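Local coordinates for carbon dioxide concentrating mechanism protein (Gloeobacter violaceus, PDB 4JW0), which probably forms the pentameric vertices of the carboxysome shell, the polyhedral compartment in which RuBisCO is sequestered, at residues G4-T9 and L25-I30. Residues are numbered along the deposited sequence; the frame is centred on the assembly and turned at random.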
# COMPACT_ATOMS: atom_id res chain seq x y z
N GLY A 4 7.74 -4.92 14.59
CA GLY A 4 7.25 -6.28 14.66
C GLY A 4 8.04 -7.08 15.66
O GLY A 4 9.18 -6.74 15.99
N ARG A 5 7.44 -8.16 16.15
CA ARG A 5 8.10 -9.08 17.06
C ARG A 5 8.29 -10.41 16.33
O ARG A 5 7.37 -10.90 15.67
CB ARG A 5 7.24 -9.24 18.32
CG ARG A 5 7.62 -10.37 19.25
CD ARG A 5 6.79 -10.30 20.53
NE ARG A 5 5.47 -10.93 20.40
CZ ARG A 5 5.01 -11.91 21.18
NH1 ARG A 5 5.75 -12.40 22.17
NH2 ARG A 5 3.80 -12.42 20.97
N VAL A 6 9.49 -10.97 16.41
CA VAL A 6 9.79 -12.19 15.68
C VAL A 6 9.11 -13.37 16.37
O VAL A 6 9.37 -13.63 17.55
CB VAL A 6 11.30 -12.47 15.58
CG1 VAL A 6 11.54 -13.77 14.82
CG2 VAL A 6 12.02 -11.32 14.90
N ARG A 7 8.26 -14.08 15.63
CA ARG A 7 7.52 -15.21 16.20
C ARG A 7 7.96 -16.56 15.64
O ARG A 7 7.71 -17.59 16.26
CB ARG A 7 6.02 -15.04 15.96
CG ARG A 7 5.40 -13.87 16.70
CD ARG A 7 5.00 -14.23 18.13
NE ARG A 7 6.13 -14.60 18.97
CZ ARG A 7 6.23 -15.73 19.67
NH1 ARG A 7 5.26 -16.63 19.65
NH2 ARG A 7 7.31 -15.96 20.41
N GLY A 8 8.61 -16.57 14.49
CA GLY A 8 9.03 -17.83 13.89
C GLY A 8 9.52 -17.68 12.47
O GLY A 8 9.87 -16.59 12.04
N THR A 9 9.54 -18.79 11.75
CA THR A 9 10.08 -18.83 10.40
C THR A 9 9.13 -19.56 9.47
O THR A 9 8.33 -20.39 9.90
CB THR A 9 11.45 -19.54 10.35
OG1 THR A 9 11.27 -20.94 10.56
CG2 THR A 9 12.38 -18.98 11.40
N LEU A 25 11.00 -14.57 7.97
CA LEU A 25 10.58 -14.49 9.37
C LEU A 25 9.11 -14.11 9.48
O LEU A 25 8.66 -13.18 8.82
CB LEU A 25 11.41 -13.46 10.14
CG LEU A 25 12.86 -13.78 10.45
CD1 LEU A 25 13.45 -12.67 11.31
CD2 LEU A 25 12.98 -15.13 11.15
N LEU A 26 8.39 -14.82 10.33
CA LEU A 26 7.04 -14.44 10.69
C LEU A 26 7.10 -13.37 11.78
O LEU A 26 7.60 -13.61 12.87
CB LEU A 26 6.26 -15.66 11.19
CG LEU A 26 4.88 -15.38 11.77
CD1 LEU A 26 3.94 -14.95 10.67
CD2 LEU A 26 4.36 -16.62 12.49
N LEU A 27 6.58 -12.19 11.46
CA LEU A 27 6.58 -11.06 12.38
C LEU A 27 5.18 -10.76 12.85
O LEU A 27 4.25 -10.68 12.05
CB LEU A 27 7.14 -9.80 11.70
CG LEU A 27 8.51 -9.86 11.04
CD1 LEU A 27 8.86 -8.49 10.48
CD2 LEU A 27 9.58 -10.33 12.02
N GLN A 28 5.02 -10.57 14.16
CA GLN A 28 3.76 -10.08 14.71
C GLN A 28 3.84 -8.58 14.92
O GLN A 28 4.78 -8.07 15.52
CB GLN A 28 3.46 -10.77 16.04
CG GLN A 28 2.19 -10.26 16.69
CD GLN A 28 1.83 -11.04 17.95
OE1 GLN A 28 2.69 -11.62 18.61
NE2 GLN A 28 0.55 -11.05 18.28
N LEU A 29 2.83 -7.86 14.43
CA LEU A 29 2.82 -6.41 14.58
C LEU A 29 2.70 -6.02 16.04
O LEU A 29 2.01 -6.67 16.83
CB LEU A 29 1.67 -5.79 13.78
CG LEU A 29 1.91 -5.50 12.29
CD1 LEU A 29 2.82 -4.30 12.13
CD2 LEU A 29 2.49 -6.71 11.58
N ILE A 30 3.40 -4.94 16.38
CA ILE A 30 3.35 -4.36 17.71
C ILE A 30 2.64 -3.02 17.59
O ILE A 30 2.85 -2.28 16.63
CB ILE A 30 4.77 -4.14 18.26
CG1 ILE A 30 5.45 -5.49 18.52
CG2 ILE A 30 4.73 -3.30 19.53
CD1 ILE A 30 4.76 -6.35 19.54
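R5 and Q28 face each other as a hydrogen-bonded antiparallel pair, R5 N giving to Q28 O at 2.7 Å and Q28 N to R5 O at 2.8 Å. Beyond the V6–L27 pair the register shifts by one: R7 N bonds L26 O at 2.9 Å and L26 N bonds G8 O, so R7 and G8 together oppose L26.

R5 and Q28 put their side chains on one face of the sheet. With CG anti to the backbone N in both R5 (chi1 168°) and Q28, the two run side by side, and R5 NH2 reaches Q28 OE1 at 2.7 Å, near the guanidinium plane; NE adds only a weak bond. R7, a bulge residue, runs beside Q28 and lays its NE over the R5 guanidinium, while its tip makes salt bridges with D52 and with D88 of a second subunit. A leucine in place of R5 would probably leave Q28 OE1 without this donor and the R7 side chain without its flat neighbour.

On the other face, V6 CG2 packs on L27 CD2 at 3.9 Å and L25 CD2 meets T9 CG2, under cover from A49 and V55.

A classic bulge in the first strand, paired antiparallel with the second, is characteristic of the OB-fold barrel, the fold of this CcmL subunit.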